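PDB 4IRX: sugar ABC transporter, periplasmic sugar-binding protein from Caulobacter crescentus, which binds myo-inositol in the periplasm, probably handing it to an ABC transporter for uptake into the cell. Local coordinates for residues 73-78 with 95-100; 111-116 with 147-152; 135-140 with 181-186; 139-144 with 169-174. All coordinates share one frame; numbering follows the deposited sequence. Where two conformers were deposited one is given.

Overall arrangement
Contacts 1, 2 and 4 line the myo-inositol site of a periplasmic binding protein, in which a mixed sheet and a four-stranded parallel sheet form the cores of two lobes, and contact 3 packs the strand that leads to it. Contact 1 belongs to the loops at the strand ends of the mixed sheet and supplies Asp96 and Arg97. Contact 2, centred about 14 Å away, pairs the start of helix 113-127 with an early turn of helix 144-160 and sends in Arg149. Contacts 3 and 4, with centres about 10 Å apart, share Asn139 and Asp140. Contacts 1 and 4 meet across the cleft: Arg97 NH2 lies 3.0 Å from Asp140 OD2 in a salt bridge, and Ser144 bonds to both Ser75 and Asn98.

Contact 1 (73-78 with 95-100); sequences TDSKAL and VDRNIA. With INS (1,2,3,4,5,6-hexahydroxy-cyclohexane), chain C.
With its OG beside the backbone N (chi1 -70°), Ser75 turns its hydroxyl onto the carbonyl of Asn98, while Arg97, bent at chi2 and chi3, folds its chain past that hydroxyl and carries the guanidinium on to the ligand. Ser75 OG donates to Asn98 O at 2.6 Å, tilted out of the carbonyl plane, and also takes the backbone N of Ser144 from the other lobe. Two residues further along, Ala100 N gives a nearly straight bond of 3.0 Å to Ser75 O, arriving from above the carbonyl plane; Ile99 CA adds a CH···O contact to the same oxygen. Apolar closure comes from Leu78 CB against Ile99 CD1, and Lys76 lays its CD over Ala100 O. A water bridges Thr73 O and Arg97 NH1, the latter also bonded to Pro72 O.

These are loops at the C-terminal ends of parallel strands 67-70 and 91-95, the usual place for a binding site in an alpha/beta fold. Asp96 takes two ligand hydroxyls, O1 on OD1 at 2.6 Å and O6 on OD2 at 2.5 Å. Arg97 NE meets the anti lone pair of Asp96 OD2 at 2.9 Å, in the guanidinium plane, and Arg97 NH2 donates to ligand O6 at 2.9 Å. Hydroxyl O6 thus gives to a carboxylate and receives from a guanidinium that are themselves salt-bridged, which is likely to fix its orientation and favour a charged Asp96.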
loop_
_atom_site.group_PDB
_atom_site.type_symbol
_atom_site.label_atom_id
_atom_site.label_comp_id
_atom_site.label_asym_id
_atom_site.label_seq_id
_atom_site.Cartn_x
_atom_site.Cartn_y
_atom_site.Cartn_z
ATOM N N THR A 73 1.344 -1.368 11.290
ATOM C CA THR A 73 0.500 -2.527 10.982
ATOM C C THR A 73 -0.978 -2.160 10.984
ATOM O O THR A 73 -1.759 -2.692 10.194
ATOM C CB THR A 73 0.714 -3.674 11.995
ATOM O OG1 THR A 73 0.354 -3.203 13.301
ATOM C CG2 THR A 73 2.152 -4.145 11.984
ATOM N N ASP A 74 -1.352 -1.262 11.885
ATOM C CA ASP A 74 -2.708 -0.760 12.025
ATOM C C ASP A 74 -2.616 0.732 12.374
ATOM O O ASP A 74 -1.949 1.121 13.341
ATOM C CB ASP A 74 -3.429 -1.550 13.128
ATOM C CG ASP A 74 -4.880 -1.178 13.256
ATOM O OD1 ASP A 74 -5.178 -0.074 13.750
ATOM O OD2 ASP A 74 -5.744 -2.006 12.881
ATOM N N SER A 75 -3.266 1.561 11.571
ATOM C CA SER A 75 -3.128 3.009 11.653
ATOM C C SER A 75 -3.598 3.593 12.982
ATOM O O SER A 75 -2.992 4.542 13.495
ATOM C CB SER A 75 -3.834 3.694 10.484
ATOM O OG SER A 75 -3.140 3.459 9.251
ATOM N N LYS A 76 -4.654 3.022 13.558
ATOM C CA LYS A 76 -5.140 3.478 14.862
ATOM C C LYS A 76 -4.383 2.864 16.019
ATOM O O LYS A 76 -4.151 3.544 17.030
ATOM C CB LYS A 76 -6.624 3.144 15.025
ATOM C CG LYS A 76 -7.546 3.802 14.036
ATOM C CD LYS A 76 -7.530 5.305 14.191
ATOM C CE LYS A 76 -8.643 5.943 13.371
ATOM N NZ LYS A 76 -9.954 5.354 13.744
ATOM N N ALA A 77 -3.996 1.599 15.895
ATOM C CA ALA A 77 -3.373 0.864 16.994
ATOM C C ALA A 77 -1.985 1.381 17.369
ATOM O O ALA A 77 -1.523 1.200 18.486
ATOM C CB ALA A 77 -3.313 -0.633 16.684
ATOM N N LEU A 78 -1.338 2.070 16.444
ATOM C CA LEU A 78 0.002 2.583 16.691
ATOM C C LEU A 78 0.006 4.028 17.187
ATOM O O LEU A 78 1.069 4.606 17.408
ATOM C CB LEU A 78 0.850 2.450 15.419
ATOM C CG LEU A 78 1.630 1.132 15.272
ATOM C CD1 LEU A 78 2.820 1.140 16.198
ATOM C CD2 LEU A 78 0.759 -0.080 15.537
ATOM N N VAL A 95 4.975 6.300 6.784
ATOM C CA VAL A 95 5.130 6.091 5.353
ATOM C C VAL A 95 4.129 5.029 4.887
ATOM O O VAL A 95 3.841 4.065 5.605
ATOM C CB VAL A 95 6.582 5.718 4.962
ATOM C CG1 VAL A 95 6.943 4.318 5.434
ATOM C CG2 VAL A 95 6.776 5.817 3.419
ATOM N N ASP A 96 3.576 5.263 3.692
ATOM C CA ASP A 96 2.621 4.386 3.006
ATOM C C ASP A 96 1.213 4.414 3.571
ATOM O O ASP A 96 0.230 4.577 2.834
ATOM C CB ASP A 96 3.104 2.945 2.896
ATOM C CG ASP A 96 2.097 2.088 2.163
ATOM O OD1 ASP A 96 1.985 2.252 0.922
ATOM O OD2 ASP A 96 1.399 1.305 2.820
ATOM N N ARG A 97 1.114 4.213 4.879
ATOM C CA ARG A 97 -0.163 4.376 5.593
ATOM C C ARG A 97 0.082 5.222 6.842
ATOM O O ARG A 97 1.213 5.293 7.360
ATOM C CB ARG A 97 -0.850 3.040 5.944
ATOM C CG ARG A 97 -0.181 2.197 7.044
ATOM C CD ARG A 97 1.087 1.522 6.577
ATOM N NE ARG A 97 0.793 0.526 5.544
ATOM C CZ ARG A 97 0.303 -0.698 5.760
ATOM N NH1 ARG A 97 0.083 -1.155 6.985
ATOM N NH2 ARG A 97 0.023 -1.485 4.728
ATOM N N ASN A 98 -0.967 5.892 7.293
ATOM C CA ASN A 98 -0.796 6.885 8.342
ATOM C C ASN A 98 -0.979 6.342 9.756
ATOM O O ASN A 98 -1.278 5.176 9.957
ATOM C CB ASN A 98 -1.663 8.129 8.071
ATOM C CG ASN A 98 -3.156 7.863 8.188
ATOM O OD1 ASN A 98 -3.606 7.110 9.058
ATOM N ND2 ASN A 98 -3.938 8.511 7.313
ATOM N N ILE A 99 -0.703 7.190 10.736
ATOM C CA ILE A 99 -1.059 6.920 12.120
ATOM C C ILE A 99 -2.079 7.971 12.493
ATOM O O ILE A 99 -1.867 9.164 12.243
ATOM C CB ILE A 99 0.165 7.022 13.031
ATOM C CG1 ILE A 99 1.119 5.852 12.761
ATOM C CG2 ILE A 99 -0.272 7.058 14.497
ATOM C CD1 ILE A 99 2.403 5.915 13.518
ATOM N N ALA A 100 -3.190 7.549 13.097
ATOM C CA ALA A 100 -4.305 8.463 13.337
ATOM C C ALA A 100 -5.012 8.208 14.662
ATOM O O ALA A 100 -4.983 7.096 15.199
ATOM C CB ALA A 100 -5.308 8.398 12.175
HETATM C C1 INS C . 0.583 -0.649 0.117
HETATM C C2 INS C . 0.648 -1.607 -1.026
HETATM C C3 INS C . 0.804 -3.002 -0.476
HETATM C C4 INS C . -0.368 -3.354 0.383
HETATM C C5 INS C . -0.434 -2.446 1.554
HETATM C C6 INS C . -0.506 -1.004 1.110
HETATM O O1 INS C . 0.405 0.662 -0.359
HETATM O O2 INS C . -0.505 -1.489 -1.803
HETATM O O3 INS C . 0.960 -3.933 -1.519
HETATM O O4 INS C . -0.302 -4.684 0.789
HETATM O O5 INS C . -1.528 -2.792 2.341
HETATM O O6 INS C . -0.599 -0.129 2.204
HETATM O O HOH W 1 -1.115 -3.605 7.772
HETATM O O HOH W 2 -6.004 6.137 17.544
#

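Contact 2 (111-116 with 147-152); sequences ADNVAG and IERVKG. With INS (1,2,3,4,5,6-hexahydroxy-cyclohexane), chain C.
Arg149 and Asn113 make the direct hydrogen bonds of this contact, both onto one oxygen. Arg149 NE lies 2.9 Å and Arg149 NH2 3.0 Å from Asn113 OD1, a side-on grip in the guanidinium plane; the amide is turned 60° from that plane, and the two N-H groups reach OD1 from the same face of the amide. With its rotation so restrained, the guanidinium presents its other hydrogens to myo-inositol: NH2 donates to ligand O1 at 2.8 Å and NH1 to ligand O2 at 2.9 Å. Phe228 adds a cation-pi contact.

Three CH···O contacts run between the backbones, from Arg149 CA to Asn113 O, from Val114 CA to Glu148 O and from Gly152 CA to Val114 O, each at 3.4 Å. They bring together the first turn of helix 113-127, N-capped by Asp112 through OD1 to Ala115 N, and the early turns of helix 144-160. Gly152, without a side chain, brings its CA against Val114 O, and the two helices pack closely there.

In van der Waals contact, Val114 CG2, beside its backbone N (CG1 being anti, chi1 177°), packs on the CB methylene of Glu148 at 3.7 Å, the two side chains crossing at about a right angle. Water-mediated links centre on Glu148 OE1, which accepts at 2.6 Å from a water held by Asn113 ND2 and weakly from a second water shared by Asp112 OD1 and Val114 N.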
loop_
_atom_site.group_PDB
_atom_site.type_symbol
_atom_site.label_atom_id
_atom_site.label_comp_id
_atom_site.label_asym_id
_atom_site.label_seq_id
_atom_site.Cartn_x
_atom_site.Cartn_y
_atom_site.Cartn_z
ATOM N N ALA A 111 0.826 7.768 -0.695
ATOM C CA ALA A 111 -0.033 8.069 -1.809
ATOM C C ALA A 111 -1.363 8.607 -1.329
ATOM O O ALA A 111 -1.812 8.308 -0.213
ATOM C CB ALA A 111 -0.278 6.813 -2.633
ATOM N N ASP A 112 -2.004 9.378 -2.204
ATOM C CA ASP A 112 -3.396 9.787 -2.041
ATOM C C ASP A 112 -4.240 8.588 -2.390
ATOM O O ASP A 112 -4.568 8.372 -3.557
ATOM C CB ASP A 112 -3.740 10.961 -2.961
ATOM C CG ASP A 112 -5.153 11.474 -2.759
ATOM O OD1 ASP A 112 -5.972 10.798 -2.100
ATOM O OD2 ASP A 112 -5.451 12.563 -3.302
ATOM N N ASN A 113 -4.582 7.824 -1.362
ATOM C CA ASN A 113 -5.224 6.543 -1.603
ATOM C C ASN A 113 -6.702 6.637 -1.928
ATOM O O ASN A 113 -7.237 5.780 -2.648
ATOM C CB ASN A 113 -4.951 5.599 -0.434
ATOM C CG ASN A 113 -3.570 4.956 -0.529
ATOM O OD1 ASN A 113 -3.234 4.363 -1.554
ATOM N ND2 ASN A 113 -2.749 5.121 0.509
ATOM N N VAL A 114 -7.356 7.694 -1.434
ATOM C CA VAL A 114 -8.714 7.985 -1.883
ATOM C C VAL A 114 -8.726 8.252 -3.393
ATOM O O VAL A 114 -9.545 7.692 -4.126
ATOM C CB VAL A 114 -9.349 9.178 -1.135
ATOM C CG1 VAL A 114 -10.739 9.457 -1.724
ATOM C CG2 VAL A 114 -9.429 8.911 0.380
ATOM N N ALA A 115 -7.798 9.080 -3.880
ATOM C CA ALA A 115 -7.725 9.321 -5.313
ATOM C C ALA A 115 -7.394 8.036 -6.055
ATOM O O ALA A 115 -7.895 7.815 -7.146
ATOM C CB ALA A 115 -6.700 10.389 -5.631
ATOM N N GLY A 116 -6.535 7.191 -5.476
ATOM C CA GLY A 116 -6.224 5.914 -6.122
ATOM C C GLY A 116 -7.403 4.982 -6.282
ATOM O O GLY A 116 -7.613 4.432 -7.364
ATOM N N ILE A 147 -8.496 1.514 4.083
ATOM C CA ILE A 147 -9.675 2.316 4.375
ATOM C C ILE A 147 -9.907 3.397 3.325
ATOM O O ILE A 147 -11.027 3.562 2.829
ATOM C CB ILE A 147 -9.554 2.926 5.786
ATOM C CG1 ILE A 147 -9.502 1.798 6.820
ATOM C CG2 ILE A 147 -10.682 3.902 6.042
ATOM C CD1 ILE A 147 -9.054 2.238 8.198
ATOM N N GLU A 148 -8.846 4.094 2.943
ATOM C CA GLU A 148 -8.973 5.178 1.971
ATOM C C GLU A 148 -9.165 4.694 0.527
ATOM O O GLU A 148 -9.942 5.275 -0.239
ATOM C CB GLU A 148 -7.757 6.097 2.064
ATOM C CG GLU A 148 -7.738 6.893 3.356
ATOM C CD GLU A 148 -6.424 7.594 3.577
ATOM O OE1 GLU A 148 -5.563 7.523 2.678
ATOM O OE2 GLU A 148 -6.251 8.196 4.656
ATOM N N ARG A 149 -8.474 3.627 0.146
ATOM C CA ARG A 149 -8.690 3.042 -1.175
ATOM C C ARG A 149 -10.115 2.582 -1.343
ATOM O O ARG A 149 -10.718 2.821 -2.390
ATOM C CB ARG A 149 -7.774 1.845 -1.439
ATOM C CG ARG A 149 -6.562 2.197 -2.224
ATOM C CD ARG A 149 -5.541 1.067 -2.265
ATOM N NE ARG A 149 -4.252 1.658 -1.950
ATOM C CZ ARG A 149 -3.141 0.983 -1.697
ATOM N NH1 ARG A 149 -3.160 -0.348 -1.746
ATOM N NH2 ARG A 149 -2.035 1.634 -1.371
ATOM N N VAL A 150 -10.641 1.890 -0.339
ATOM C CA VAL A 150 -12.008 1.419 -0.342
ATOM C C VAL A 150 -12.973 2.607 -0.474
ATOM O O VAL A 150 -13.929 2.567 -1.229
ATOM C CB VAL A 150 -12.279 0.606 0.951
ATOM C CG1 VAL A 150 -13.717 0.537 1.236
ATOM C CG2 VAL A 150 -11.708 -0.789 0.810
ATOM N N LYS A 151 -12.691 3.677 0.287
ATOM C CA LYS A 151 -13.572 4.867 0.232
ATOM C C LYS A 151 -13.613 5.443 -1.188
ATOM O O LYS A 151 -14.660 5.785 -1.693
ATOM C CB LYS A 151 -13.174 5.957 1.248
ATOM C CG LYS A 151 -13.895 7.276 0.956
ATOM C CD LYS A 151 -13.790 8.328 2.015
ATOM C CE LYS A 151 -14.805 9.425 1.706
ATOM N NZ LYS A 151 -14.453 10.211 0.481
ATOM N N GLY A 152 -12.461 5.528 -1.852
ATOM C CA GLY A 152 -12.398 6.066 -3.202
ATOM C C GLY A 152 -13.172 5.195 -4.201
ATOM O O GLY A 152 -13.875 5.699 -5.083
HETATM C C1 INS C . 0.583 -0.649 0.117
HETATM C C2 INS C . 0.648 -1.607 -1.026
HETATM C C3 INS C . 0.804 -3.002 -0.476
HETATM C C4 INS C . -0.368 -3.354 0.383
HETATM C C5 INS C . -0.434 -2.446 1.554
HETATM C C6 INS C . -0.506 -1.004 1.110
HETATM O O1 INS C . 0.405 0.662 -0.359
HETATM O O2 INS C . -0.505 -1.489 -1.803
HETATM O O3 INS C . 0.960 -3.933 -1.519
HETATM O O4 INS C . -0.302 -4.684 0.789
HETATM O O5 INS C . -1.528 -2.792 2.341
HETATM O O6 INS C . -0.599 -0.129 2.204
HETATM O O HOH W 3 -6.093 9.900 0.423
HETATM O O HOH W 4 -3.390 6.179 3.366
#

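Contact 3 (135-140 with 181-186); sequences VVITND and TVTQNI. With INS (1,2,3,4,5,6-hexahydroxy-cyclohexane), chain C.
Ile137 and Ile186 slide past each other in opposite directions, bringing their CD1 methyls together at 3.7 Å. The tip of Ile137 settles into a shallow hollow on the helix formed by Val182, Thr183 and Ile186: Val182 CG1 meets Ile137 CD1 at 4.0 Å, and Thr183 OG1, bonded back to Ala179 O, touches it obliquely from another side. Ile186 answers with a two-pronged bump. Its CG2, anti to the backbone N, meets Val135 CG2 tip to tip at 3.8 Å, while CD1, at the end of an extended branch (chi2 172°), rests in the notch between the neighbouring methyls Val135 CG1 and Ile137 CD1. Putting an alanine at Ile186 would probably open a gap over Val135 and leave the Ile137 methyl with less to hold it in place.

Helix 176-189 thus covers one face of the parallel sheet, as in a Rossmann-like layer; its segment 181-186 runs nearly antiparallel to strand segment 135-138, at 160° with axes 10.4 Å apart. Beyond the strand end, Asn139 ND2 gives an almost straight bond to ligand O5 at 2.8 Å. No hydrogen bond crosses between 135-140 and 181-186, so their cohesion rests on apolar packing, with polar chemistry gathered at the strand's ligand end.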
loop_
_atom_site.group_PDB
_atom_site.type_symbol
_atom_site.label_atom_id
_atom_site.label_comp_id
_atom_site.label_asym_id
_atom_site.label_seq_id
_atom_site.Cartn_x
_atom_site.Cartn_y
_atom_site.Cartn_z
ATOM N N VAL A 135 -16.545 -6.975 -7.931
ATOM C CA VAL A 135 -16.058 -7.586 -6.694
ATOM C C VAL A 135 -14.901 -6.743 -6.195
ATOM O O VAL A 135 -14.045 -6.342 -6.982
ATOM C CB VAL A 135 -15.574 -9.037 -6.969
ATOM C CG1 VAL A 135 -14.850 -9.635 -5.744
ATOM C CG2 VAL A 135 -16.761 -9.896 -7.316
ATOM N N VAL A 136 -14.863 -6.458 -4.893
ATOM C CA VAL A 136 -13.756 -5.684 -4.323
ATOM C C VAL A 136 -12.995 -6.561 -3.335
ATOM O O VAL A 136 -13.590 -7.137 -2.423
ATOM C CB VAL A 136 -14.261 -4.360 -3.655
ATOM C CG1 VAL A 136 -13.069 -3.540 -3.079
ATOM C CG2 VAL A 136 -15.072 -3.558 -4.654
ATOM N N ILE A 137 -11.696 -6.742 -3.582
ATOM C CA ILE A 137 -10.821 -7.520 -2.700
ATOM C C ILE A 137 -9.835 -6.546 -2.043
ATOM O O ILE A 137 -9.022 -5.912 -2.715
ATOM C CB ILE A 137 -10.016 -8.591 -3.481
ATOM C CG1 ILE A 137 -10.960 -9.492 -4.293
ATOM C CG2 ILE A 137 -9.125 -9.380 -2.527
ATOM C CD1 ILE A 137 -11.843 -10.387 -3.464
ATOM N N THR A 138 -9.933 -6.395 -0.724
ATOM C CA THR A 138 -9.211 -5.327 -0.027
ATOM C C THR A 138 -7.875 -5.779 0.560
ATOM O O THR A 138 -7.669 -6.968 0.846
ATOM C CB THR A 138 -10.047 -4.684 1.105
ATOM O OG1 THR A 138 -10.141 -5.602 2.213
ATOM C CG2 THR A 138 -11.444 -4.327 0.612
ATOM N N ASN A 139 -6.958 -4.824 0.691
ATOM C CA ASN A 139 -5.671 -5.046 1.345
ATOM C C ASN A 139 -5.758 -4.849 2.868
ATOM O O ASN A 139 -6.787 -4.396 3.370
ATOM C CB ASN A 139 -4.642 -4.073 0.761
ATOM C CG ASN A 139 -4.998 -2.614 1.016
ATOM O OD1 ASN A 139 -6.098 -2.170 0.673
ATOM N ND2 ASN A 139 -4.057 -1.846 1.602
ATOM N N ASP A 140 -4.660 -5.176 3.562
ATOM C CA ASP A 140 -4.422 -4.869 5.000
ATOM C C ASP A 140 -5.532 -4.063 5.715
ATOM O O ASP A 140 -5.496 -2.829 5.721
ATOM C CB ASP A 140 -3.106 -4.061 5.165
ATOM C CG ASP A 140 -1.850 -4.873 4.939
ATOM O OD1 ASP A 140 -1.761 -6.072 5.327
ATOM O OD2 ASP A 140 -0.882 -4.300 4.395
ATOM N N THR A 181 -8.019 -18.173 -2.872
ATOM C CA THR A 181 -9.147 -18.926 -2.349
ATOM C C THR A 181 -10.356 -18.033 -2.099
ATOM O O THR A 181 -11.501 -18.428 -2.364
ATOM C CB THR A 181 -8.766 -19.685 -1.083
ATOM O OG1 THR A 181 -8.221 -18.778 -0.136
ATOM C CG2 THR A 181 -7.691 -20.747 -1.388
ATOM N N VAL A 182 -10.116 -16.814 -1.611
ATOM C CA VAL A 182 -11.221 -15.879 -1.401
ATOM C C VAL A 182 -11.918 -15.593 -2.739
ATOM O O VAL A 182 -13.142 -15.614 -2.832
ATOM C CB VAL A 182 -10.730 -14.562 -0.755
ATOM C CG1 VAL A 182 -11.797 -13.462 -0.861
ATOM C CG2 VAL A 182 -10.346 -14.813 0.689
ATOM N N THR A 183 -11.139 -15.337 -3.785
ATOM C CA THR A 183 -11.700 -15.073 -5.109
ATOM C C THR A 183 -12.414 -16.299 -5.685
ATOM O O THR A 183 -13.514 -16.187 -6.222
ATOM C CB THR A 183 -10.635 -14.518 -6.088
ATOM O OG1 THR A 183 -10.062 -13.334 -5.513
ATOM C CG2 THR A 183 -11.265 -14.143 -7.435
ATOM N N GLN A 184 -11.819 -17.476 -5.493
ATOM C CA GLN A 184 -12.476 -18.698 -5.952
ATOM C C GLN A 184 -13.853 -18.871 -5.346
ATOM O O GLN A 184 -14.822 -19.169 -6.053
ATOM C CB GLN A 184 -11.626 -19.928 -5.638
ATOM C CG GLN A 184 -10.423 -20.057 -6.571
ATOM C CD GLN A 184 -9.647 -21.326 -6.332
ATOM O OE1 GLN A 184 -9.211 -21.592 -5.199
ATOM N NE2 GLN A 184 -9.478 -22.130 -7.385
ATOM N N ASN A 185 -13.957 -18.651 -4.037
ATOM C CA ASN A 185 -15.213 -18.853 -3.351
ATOM C C ASN A 185 -16.255 -17.818 -3.804
ATOM O O ASN A 185 -17.441 -18.145 -3.956
ATOM C CB ASN A 185 -14.984 -18.821 -1.851
ATOM C CG ASN A 185 -14.399 -20.109 -1.334
ATOM O OD1 ASN A 185 -14.440 -21.135 -2.018
ATOM N ND2 ASN A 185 -13.831 -20.068 -0.132
ATOM N N ILE A 186 -15.808 -16.583 -4.047
ATOM C CA ILE A 186 -16.698 -15.554 -4.559
ATOM C C ILE A 186 -17.193 -15.944 -5.943
ATOM O O ILE A 186 -18.401 -15.852 -6.231
ATOM C CB ILE A 186 -15.999 -14.195 -4.599
ATOM C CG1 ILE A 186 -15.746 -13.709 -3.167
ATOM C CG2 ILE A 186 -16.847 -13.205 -5.398
ATOM C CD1 ILE A 186 -14.876 -12.448 -3.111
HETATM C C1 INS C . 0.583 -0.649 0.117
HETATM C C2 INS C . 0.648 -1.607 -1.026
HETATM C C3 INS C . 0.804 -3.002 -0.476
HETATM C C4 INS C . -0.368 -3.354 0.383
HETATM C C5 INS C . -0.434 -2.446 1.554
HETATM C C6 INS C . -0.506 -1.004 1.110
HETATM O O1 INS C . 0.405 0.662 -0.359
HETATM O O2 INS C . -0.505 -1.489 -1.803
HETATM O O3 INS C . 0.960 -3.933 -1.519
HETATM O O4 INS C . -0.302 -4.684 0.789
HETATM O O5 INS C . -1.528 -2.792 2.341
HETATM O O6 INS C . -0.599 -0.129 2.204
#

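Contact 4 (139-144 with 169-174); sequences NDPGSS and EQTANS. With INS (1,2,3,4,5,6-hexahydroxy-cyclohexane), chain C.
Asp140 and Ser174 meet where two strand-end loops run together, Asp140 N donating to Ser174 OG at 3.0 Å. Followed outward, Asp140 CB lies 3.9 Å from Ser174 OG and near ligand O5. CG, beside the backbone N (chi1 -72°), stands 3.3 Å from that same serine oxygen. At the tip the carboxylate divides its work: OD1 accepts at 2.7 Å from a water that also donates to Asn173 O, whereas OD2 accepts from ligand O5 at 2.6 Å and is joined by Arg97 in a salt bridge and by Gln20. With an alanine at Asp140, ligand O5 would probably lose its carboxylate acceptor and Arg97 a counter-charge.

The next residue, Pro141, sets CG and CD of its ring against two polar side chains: CG meets Thr171 OG1 and CD meets Asn173 OD1, both at 3.3 Å. Asn173 ND2 is hydrogen-bonded to Gln178. Thr171 OG1, also bonded to Thr138 O, accepts from Asn173 N in an ST turn, shaping the loop that carries Ser174. From Asp140 to Ser143 a type I turn leads to the N-cap of helix 144-160. Ser174 OG, probably steadied by Asp140 N, also lies 2.8 Å from ligand O4; the two residues thus engage the adjacent hydroxyls O4 and O5.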
loop_
_atom_site.group_PDB
_atom_site.type_symbol
_atom_site.label_atom_id
_atom_site.label_comp_id
_atom_site.label_asym_id
_atom_site.label_seq_id
_atom_site.Cartn_x
_atom_site.Cartn_y
_atom_site.Cartn_z
ATOM N N ASN A 139 -6.958 -4.824 0.691
ATOM C CA ASN A 139 -5.671 -5.046 1.345
ATOM C C ASN A 139 -5.758 -4.849 2.868
ATOM O O ASN A 139 -6.787 -4.396 3.370
ATOM C CB ASN A 139 -4.642 -4.073 0.761
ATOM C CG ASN A 139 -4.998 -2.614 1.016
ATOM O OD1 ASN A 139 -6.098 -2.170 0.673
ATOM N ND2 ASN A 139 -4.057 -1.846 1.602
ATOM N N ASP A 140 -4.660 -5.176 3.562
ATOM C CA ASP A 140 -4.422 -4.869 5.000
ATOM C C ASP A 140 -5.532 -4.063 5.715
ATOM O O ASP A 140 -5.496 -2.829 5.721
ATOM C CB ASP A 140 -3.106 -4.061 5.165
ATOM C CG ASP A 140 -1.850 -4.873 4.939
ATOM O OD1 ASP A 140 -1.761 -6.072 5.327
ATOM O OD2 ASP A 140 -0.882 -4.300 4.395
ATOM N N PRO A 141 -6.538 -4.749 6.296
ATOM C CA PRO A 141 -7.740 -4.010 6.710
ATOM C C PRO A 141 -7.569 -2.907 7.747
ATOM O O PRO A 141 -8.374 -1.978 7.734
ATOM C CB PRO A 141 -8.643 -5.108 7.293
ATOM C CG PRO A 141 -8.236 -6.331 6.555
ATOM C CD PRO A 141 -6.752 -6.210 6.284
ATOM N N GLY A 142 -6.564 -2.999 8.602
ATOM C CA GLY A 142 -6.333 -1.961 9.600
ATOM C C GLY A 142 -5.540 -0.763 9.103
ATOM O O GLY A 142 -5.367 0.225 9.812
ATOM N N SER A 143 -5.043 -0.838 7.879
ATOM C CA SER A 143 -4.221 0.224 7.318
ATOM C C SER A 143 -5.069 1.377 6.757
ATOM O O SER A 143 -6.063 1.141 6.088
ATOM C CB SER A 143 -3.368 -0.375 6.200
ATOM O OG SER A 143 -2.659 0.620 5.487
ATOM N N SER A 144 -4.659 2.625 6.995
ATOM C CA SER A 144 -5.313 3.769 6.343
ATOM C C SER A 144 -5.374 3.608 4.823
ATOM O O SER A 144 -6.303 4.082 4.172
ATOM C CB SER A 144 -4.616 5.091 6.682
ATOM O OG SER A 144 -3.369 5.181 6.006
ATOM N N GLU A 169 -17.675 -7.484 -1.131
ATOM C CA GLU A 169 -16.427 -6.816 -0.777
ATOM C C GLU A 169 -15.809 -7.616 0.363
ATOM O O GLU A 169 -16.458 -7.801 1.409
ATOM C CB GLU A 169 -16.719 -5.369 -0.375
ATOM C CG GLU A 169 -15.523 -4.559 0.108
ATOM C CD GLU A 169 -15.883 -3.093 0.316
ATOM O OE1 GLU A 169 -16.407 -2.450 -0.629
ATOM O OE2 GLU A 169 -15.667 -2.589 1.439
ATOM N N GLN A 170 -14.594 -8.133 0.151
ATOM C CA GLN A 170 -13.950 -8.994 1.126
ATOM C C GLN A 170 -12.475 -8.692 1.176
ATOM O O GLN A 170 -11.910 -8.219 0.189
ATOM C CB GLN A 170 -14.180 -10.477 0.805
ATOM C CG GLN A 170 -15.646 -10.878 0.996
ATOM C CD GLN A 170 -15.903 -12.326 0.681
ATOM O OE1 GLN A 170 -15.080 -13.189 0.988
ATOM N NE2 GLN A 170 -17.058 -12.606 0.063
ATOM N N THR A 171 -11.840 -8.953 2.315
ATOM C CA THR A 171 -10.396 -8.784 2.382
ATOM C C THR A 171 -9.667 -10.073 2.052
ATOM O O THR A 171 -10.175 -11.176 2.290
ATOM C CB THR A 171 -9.919 -8.230 3.742
ATOM O OG1 THR A 171 -8.558 -7.798 3.598
ATOM C CG2 THR A 171 -10.015 -9.282 4.842
ATOM N N ALA A 172 -8.478 -9.935 1.476
ATOM C CA ALA A 172 -7.547 -11.035 1.425
ATOM C C ALA A 172 -6.241 -10.707 2.143
ATOM O O ALA A 172 -5.222 -11.361 1.911
ATOM C CB ALA A 172 -7.320 -11.507 -0.006
ATOM N N ASN A 173 -6.267 -9.677 2.997
ATOM C CA ASN A 173 -5.194 -9.406 3.958
ATOM C C ASN A 173 -3.815 -9.219 3.310
ATOM O O ASN A 173 -2.784 -9.527 3.891
ATOM C CB ASN A 173 -5.176 -10.518 5.032
ATOM C CG ASN A 173 -6.443 -10.523 5.849
ATOM O OD1 ASN A 173 -6.755 -9.545 6.518
ATOM N ND2 ASN A 173 -7.204 -11.612 5.772
ATOM N N SER A 174 -3.823 -8.717 2.072
ATOM C CA SER A 174 -2.583 -8.496 1.314
ATOM C C SER A 174 -1.761 -9.780 1.150
ATOM O O SER A 174 -0.520 -9.786 1.263
ATOM C CB SER A 174 -1.734 -7.393 1.986
ATOM O OG SER A 174 -2.390 -6.126 1.907
HETATM C C1 INS C . 0.583 -0.649 0.117
HETATM C C2 INS C . 0.648 -1.607 -1.026
HETATM C C3 INS C . 0.804 -3.002 -0.476
HETATM C C4 INS C . -0.368 -3.354 0.383
HETATM C C5 INS C . -0.434 -2.446 1.554
HETATM C C6 INS C . -0.506 -1.004 1.110
HETATM O O1 INS C . 0.405 0.662 -0.359
HETATM O O2 INS C . -0.505 -1.489 -1.803
HETATM O O3 INS C . 0.960 -3.933 -1.519
HETATM O O4 INS C . -0.302 -4.684 0.789
HETATM O O5 INS C . -1.528 -2.792 2.341
HETATM O O6 INS C . -0.599 -0.129 2.204
HETATM O O HOH W 5 -3.133 -7.988 6.695
#